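Local coordinates for 2L protein (Yaba-like disease virus, PDB 3IT8) that binds tumour necrosis factor through a fold related to MHC class I, probably blocking the cytokine's action on the infected host, at residues A48-P60 / L165-I178. Sequence-based numbering, arbitrary orientation.
Sequences ADWFNISRSPHTP and LAILDYQKMAKGKI. With NAG (2-acetamido-2-deoxy-beta-D-glucopyranose), chain N.
Phe-51 lies over one face of Tyr-170 in an offset stack, with centroids 4.4 Å apart and planes inclined at 27°; Phe-51 CE1 sits above the centre of the tyrosine ring. Phe-51 CG lies trans to the main-chain nitrogen, which swings the ring to the helix although the CB bond does not point there. The extended chi2 of Met-173 (180°) carries SD to 5.1 Å from the Phe-51 centroid, an oblique Met-aromatic contact, and the bend at chi3 (-93°) turns Met-173 CE toward Phe-51 CE1, 3.8 Å away. Met-173 SD also accepts a weak bond from Asn-52 N at 3.4 Å. Met-173 CG lies over one face of the Arg-55 guanidinium, toward its rim, 3.4 Å from Arg-55 NH2. Asn-52 itself bears the N-linked sugar, whose acetyl methyl packs against Arg-55 CG and CD.

Eight antiparallel strands carrying helices 61-82 and 148-174 form an MHC class I-like platform. Here the loop leading into the first helix packs against the C-terminal end of the second. Tyr-170 OH reaches down to the sheet, hydrogen-bonded to Asp-23 and Tyr-5.

Toward the helix end, the Trp-50 ring takes Ala-174 CB over one face, 3.9 Å from the centroid of its six-membered ring, with Ala-48 CB on the opposite face. Beyond it, Lys-177 NZ meets Asp-49 OD2 on the anti side and somewhat out of the carboxylate plane at 3.1 Å, a salt bridge between two poorly ordered side chains. At the other extremity, Leu-165 CD1 stands over the His-58 ring, while His-58 ND1 hydrogen-bonds an aromatic side chain of another protein's chain.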
loop_
_atom_site.group_PDB
_atom_site.type_symbol
_atom_site.label_atom_id
_atom_site.label_comp_id
_atom_site.label_asym_id
_atom_site.label_seq_id
_atom_site.Cartn_x
_atom_site.Cartn_y
_atom_site.Cartn_z
ATOM N N ALA D 48 44.936 4.868 -5.778
ATOM C CA ALA D 48 44.811 6.078 -4.972
ATOM C C ALA D 48 44.816 5.719 -3.484
ATOM O O ALA D 48 44.169 4.759 -3.062
ATOM C CB ALA D 48 43.541 6.813 -5.322
ATOM N N ASP D 49 45.565 6.495 -2.704
ATOM C CA ASP D 49 45.693 6.281 -1.264
ATOM C C ASP D 49 44.362 6.366 -0.507
ATOM O O ASP D 49 44.184 5.701 0.507
ATOM C CB ASP D 49 46.679 7.300 -0.685
ATOM C CG ASP D 49 46.355 8.726 -1.103
ATOM O OD1 ASP D 49 46.465 9.035 -2.312
ATOM O OD2 ASP D 49 45.981 9.537 -0.226
ATOM N N TRP D 50 43.428 7.174 -1.002
ATOM C CA TRP D 50 42.145 7.340 -0.329
ATOM C C TRP D 50 41.090 6.284 -0.617
ATOM O O TRP D 50 40.051 6.243 0.046
ATOM C CB TRP D 50 41.546 8.706 -0.645
ATOM C CG TRP D 50 41.412 9.029 -2.101
ATOM C CD1 TRP D 50 42.314 9.705 -2.882
ATOM C CD2 TRP D 50 40.296 8.734 -2.949
ATOM N NE1 TRP D 50 41.825 9.856 -4.162
ATOM C CE2 TRP D 50 40.591 9.264 -4.231
ATOM C CE3 TRP D 50 39.077 8.074 -2.753
ATOM C CZ2 TRP D 50 39.708 9.151 -5.306
ATOM C CZ3 TRP D 50 38.199 7.965 -3.822
ATOM C CH2 TRP D 50 38.520 8.500 -5.082
ATOM N N PHE D 51 41.357 5.422 -1.587
ATOM C CA PHE D 51 40.391 4.408 -1.963
ATOM C C PHE D 51 40.658 3.032 -1.364
ATOM O O PHE D 51 41.590 2.345 -1.767
ATOM C CB PHE D 51 40.345 4.308 -3.489
ATOM C CG PHE D 51 39.240 3.434 -4.008
ATOM C CD1 PHE D 51 37.909 3.833 -3.903
ATOM C CD2 PHE D 51 39.525 2.212 -4.616
ATOM C CE1 PHE D 51 36.879 3.029 -4.398
ATOM C CE2 PHE D 51 38.500 1.400 -5.115
ATOM C CZ PHE D 51 37.174 1.810 -5.004
ATOM N N ASN D 52 39.852 2.632 -0.390
ATOM C CA ASN D 52 39.991 1.306 0.216
ATOM C C ASN D 52 39.004 0.433 -0.570
ATOM O O ASN D 52 37.795 0.466 -0.329
ATOM C CB ASN D 52 39.620 1.335 1.713
ATOM C CG ASN D 52 39.502 -0.064 2.321
ATOM O OD1 ASN D 52 38.626 -0.824 1.938
ATOM N ND2 ASN D 52 40.398 -0.420 3.241
ATOM N N ILE D 53 39.518 -0.337 -1.522
ATOM C CA ILE D 53 38.658 -1.165 -2.359
ATOM C C ILE D 53 37.750 -2.124 -1.595
ATOM O O ILE D 53 36.769 -2.625 -2.141
ATOM C CB ILE D 53 39.487 -1.963 -3.387
ATOM C CG1 ILE D 53 38.614 -2.320 -4.592
ATOM C CG2 ILE D 53 40.020 -3.232 -2.749
ATOM C CD1 ILE D 53 39.403 -2.631 -5.843
ATOM N N SER D 54 38.076 -2.384 -0.336
ATOM C CA SER D 54 37.260 -3.279 0.482
ATOM C C SER D 54 35.984 -2.587 0.917
ATOM O O SER D 54 35.024 -3.233 1.287
ATOM C CB SER D 54 38.028 -3.722 1.725
ATOM O OG SER D 54 39.154 -4.498 1.367
ATOM N N ARG D 55 35.980 -1.264 0.888
ATOM C CA ARG D 55 34.807 -0.517 1.281
ATOM C C ARG D 55 33.932 -0.205 0.072
ATOM O O ARG D 55 32.974 0.564 0.181
ATOM C CB ARG D 55 35.212 0.779 1.986
ATOM C CG ARG D 55 35.685 0.570 3.416
ATOM C CD ARG D 55 35.370 1.779 4.290
ATOM N NE ARG D 55 36.276 2.899 4.055
ATOM C CZ ARG D 55 35.969 4.172 4.293
ATOM N NH1 ARG D 55 34.770 4.487 4.766
ATOM N NH2 ARG D 55 36.862 5.133 4.065
ATOM N N SER D 56 34.255 -0.803 -1.077
ATOM C CA SER D 56 33.480 -0.575 -2.300
ATOM C C SER D 56 33.037 -1.895 -2.912
ATOM O O SER D 56 33.509 -2.308 -3.967
ATOM C CB SER D 56 34.289 0.223 -3.322
ATOM O OG SER D 56 33.477 0.538 -4.439
ATOM N N PRO D 57 32.105 -2.567 -2.247
ATOM C CA PRO D 57 31.514 -3.854 -2.621
ATOM C C PRO D 57 31.085 -3.972 -4.076
ATOM O O PRO D 57 31.038 -5.069 -4.617
ATOM C CB PRO D 57 30.305 -3.963 -1.695
ATOM C CG PRO D 57 30.751 -3.234 -0.493
ATOM C CD PRO D 57 31.424 -2.015 -1.065
ATOM N N HIS D 58 30.768 -2.849 -4.705
ATOM C CA HIS D 58 30.292 -2.876 -6.073
ATOM C C HIS D 58 31.321 -2.578 -7.135
ATOM O O HIS D 58 30.982 -2.438 -8.307
ATOM C CB HIS D 58 29.078 -1.963 -6.189
ATOM C CG HIS D 58 27.923 -2.422 -5.358
ATOM N ND1 HIS D 58 27.205 -3.564 -5.652
ATOM C CD2 HIS D 58 27.404 -1.939 -4.204
ATOM C CE1 HIS D 58 26.294 -3.762 -4.715
ATOM N NE2 HIS D 58 26.395 -2.791 -3.824
ATOM N N THR D 59 32.580 -2.471 -6.727
ATOM C CA THR D 59 33.653 -2.265 -7.683
ATOM C C THR D 59 33.982 -3.707 -8.041
ATOM O O THR D 59 34.209 -4.518 -7.155
ATOM C CB THR D 59 34.874 -1.605 -7.043
ATOM O OG1 THR D 59 34.517 -0.301 -6.570
ATOM C CG2 THR D 59 35.989 -1.468 -8.061
ATOM N N PRO D 60 33.981 -4.052 -9.340
ATOM C CA PRO D 60 34.276 -5.412 -9.821
ATOM C C PRO D 60 35.513 -6.076 -9.199
ATOM O O PRO D 60 36.552 -5.429 -9.001
ATOM C CB PRO D 60 34.436 -5.217 -11.325
ATOM C CG PRO D 60 33.546 -4.045 -11.619
ATOM C CD PRO D 60 33.818 -3.116 -10.469
ATOM N N LEU D 165 25.645 2.157 -7.976
ATOM C CA LEU D 165 25.779 1.854 -6.563
ATOM C C LEU D 165 27.217 2.120 -6.110
ATOM O O LEU D 165 27.463 2.726 -5.063
ATOM C CB LEU D 165 25.422 0.396 -6.298
ATOM C CG LEU D 165 23.941 0.036 -6.445
ATOM C CD1 LEU D 165 23.752 -1.470 -6.307
ATOM C CD2 LEU D 165 23.138 0.761 -5.378
ATOM N N ALA D 166 28.172 1.670 -6.912
ATOM C CA ALA D 166 29.574 1.850 -6.591
ATOM C C ALA D 166 29.974 3.319 -6.479
ATOM O O ALA D 166 30.639 3.709 -5.518
ATOM C CB ALA D 166 30.424 1.152 -7.637
ATOM N N ILE D 167 29.563 4.133 -7.450
ATOM C CA ILE D 167 29.929 5.544 -7.445
ATOM C C ILE D 167 29.714 6.200 -6.093
ATOM O O ILE D 167 30.452 7.102 -5.716
ATOM C CB ILE D 167 29.163 6.352 -8.526
ATOM C CG1 ILE D 167 29.804 7.729 -8.689
ATOM C CG2 ILE D 167 27.717 6.543 -8.119
ATOM C CD1 ILE D 167 29.264 8.508 -9.853
ATOM N N LEU D 168 28.714 5.732 -5.354
ATOM C CA LEU D 168 28.422 6.293 -4.038
ATOM C C LEU D 168 29.488 5.934 -3.000
ATOM O O LEU D 168 29.746 6.706 -2.075
ATOM C CB LEU D 168 27.032 5.849 -3.565
ATOM C CG LEU D 168 25.846 6.356 -4.411
ATOM C CD1 LEU D 168 24.554 5.868 -3.818
ATOM C CD2 LEU D 168 25.843 7.879 -4.488
ATOM N N ASP D 169 30.114 4.771 -3.149
ATOM C CA ASP D 169 31.169 4.381 -2.223
ATOM C C ASP D 169 32.420 5.222 -2.492
ATOM O O ASP D 169 33.131 5.611 -1.561
ATOM C CB ASP D 169 31.503 2.895 -2.367
ATOM C CG ASP D 169 30.400 1.992 -1.842
ATOM O OD1 ASP D 169 29.863 2.291 -0.750
ATOM O OD2 ASP D 169 30.082 0.978 -2.513
ATOM N N TYR D 170 32.688 5.502 -3.766
ATOM C CA TYR D 170 33.844 6.308 -4.118
ATOM C C TYR D 170 33.678 7.681 -3.490
ATOM O O TYR D 170 34.599 8.208 -2.850
ATOM C CB TYR D 170 33.972 6.465 -5.636
ATOM C CG TYR D 170 34.510 5.244 -6.365
ATOM C CD1 TYR D 170 33.737 4.097 -6.515
ATOM C CD2 TYR D 170 35.781 5.249 -6.934
ATOM C CE1 TYR D 170 34.211 2.991 -7.218
ATOM C CE2 TYR D 170 36.260 4.145 -7.638
ATOM C CZ TYR D 170 35.465 3.026 -7.775
ATOM O OH TYR D 170 35.905 1.944 -8.494
ATOM N N GLN D 171 32.491 8.254 -3.674
ATOM C CA GLN D 171 32.189 9.565 -3.149
ATOM C C GLN D 171 32.485 9.648 -1.661
ATOM O O GLN D 171 33.116 10.601 -1.211
ATOM C CB GLN D 171 30.739 9.913 -3.412
ATOM C CG GLN D 171 30.367 11.256 -2.871
ATOM C CD GLN D 171 28.977 11.666 -3.265
ATOM O OE1 GLN D 171 28.012 10.913 -3.066
ATOM N NE2 GLN D 171 28.854 12.870 -3.831
ATOM N N LYS D 172 32.037 8.654 -0.896
ATOM C CA LYS D 172 32.283 8.630 0.548
ATOM C C LYS D 172 33.767 8.702 0.879
ATOM O O LYS D 172 34.191 9.526 1.687
ATOM C CB LYS D 172 31.732 7.359 1.187
ATOM C CG LYS D 172 30.256 7.356 1.413
ATOM C CD LYS D 172 29.854 6.170 2.266
ATOM C CE LYS D 172 28.339 6.159 2.518
ATOM N NZ LYS D 172 27.902 5.127 3.507
ATOM N N MET D 173 34.555 7.831 0.261
ATOM C CA MET D 173 35.982 7.803 0.526
ATOM C C MET D 173 36.740 8.956 -0.087
ATOM O O MET D 173 37.881 9.191 0.262
ATOM C CB MET D 173 36.568 6.486 0.042
ATOM C CG MET D 173 36.005 5.300 0.788
ATOM S SD MET D 173 36.639 3.703 0.264
ATOM C CE MET D 173 35.449 3.228 -0.911
ATOM N N ALA D 174 36.116 9.686 -0.996
ATOM C CA ALA D 174 36.808 10.793 -1.624
ATOM C C ALA D 174 36.544 12.114 -0.917
ATOM O O ALA D 174 37.365 13.028 -0.989
ATOM C CB ALA D 174 36.397 10.895 -3.097
ATOM N N LYS D 175 35.410 12.199 -0.225
ATOM C CA LYS D 175 34.988 13.416 0.461
ATOM C C LYS D 175 36.081 14.432 0.767
ATOM O O LYS D 175 36.120 15.515 0.177
ATOM C CB LYS D 175 34.242 13.081 1.748
ATOM C CG LYS D 175 33.492 14.280 2.291
ATOM C CD LYS D 175 32.650 13.933 3.497
ATOM C CE LYS D 175 31.850 15.146 3.972
ATOM N NZ LYS D 175 31.038 14.859 5.197
ATOM N N GLY D 176 36.981 14.095 1.678
ATOM C CA GLY D 176 38.021 15.048 2.005
ATOM C C GLY D 176 39.279 15.072 1.153
ATOM O O GLY D 176 39.949 16.096 1.095
ATOM N N LYS D 177 39.603 13.979 0.470
ATOM C CA LYS D 177 40.836 13.945 -0.303
ATOM C C LYS D 177 40.898 14.433 -1.751
ATOM O O LYS D 177 41.869 14.131 -2.448
ATOM C CB LYS D 177 41.442 12.545 -0.216
ATOM C CG LYS D 177 41.862 12.157 1.192
ATOM C CD LYS D 177 42.841 11.004 1.157
ATOM C CE LYS D 177 43.357 10.651 2.539
ATOM N NZ LYS D 177 44.363 9.548 2.451
ATOM N N ILE D 178 39.900 15.182 -2.220
ATOM C CA ILE D 178 39.967 15.695 -3.601
ATOM C C ILE D 178 39.485 17.137 -3.682
ATOM O O ILE D 178 38.956 17.659 -2.709
ATOM C CB ILE D 178 39.136 14.824 -4.588
ATOM C CG1 ILE D 178 37.644 14.969 -4.296
ATOM C CG2 ILE D 178 39.556 13.360 -4.477
ATOM C CD1 ILE D 178 36.765 14.464 -5.410
HETATM C C1 NAG N . 40.104 -0.409 4.670
HETATM C C2 NAG N . 39.468 -1.774 5.115
HETATM C C3 NAG N . 39.660 -2.119 6.619
HETATM C C4 NAG N . 41.038 -1.732 7.131
HETATM C C5 NAG N . 41.225 -0.271 6.788
HETATM C C6 NAG N . 42.450 0.370 7.396
HETATM C C7 NAG N . 37.162 -1.783 5.856
HETATM C C8 NAG N . 36.841 -0.462 6.545
HETATM N N2 NAG N . 38.039 -1.749 4.848
HETATM O O3 NAG N . 39.448 -3.510 6.833
HETATM O O4 NAG N . 41.108 -1.928 8.537
HETATM O O5 NAG N . 41.335 -0.143 5.366
HETATM O O6 NAG N . 42.458 1.765 7.131
HETATM O O7 NAG N . 36.624 -2.823 6.245
#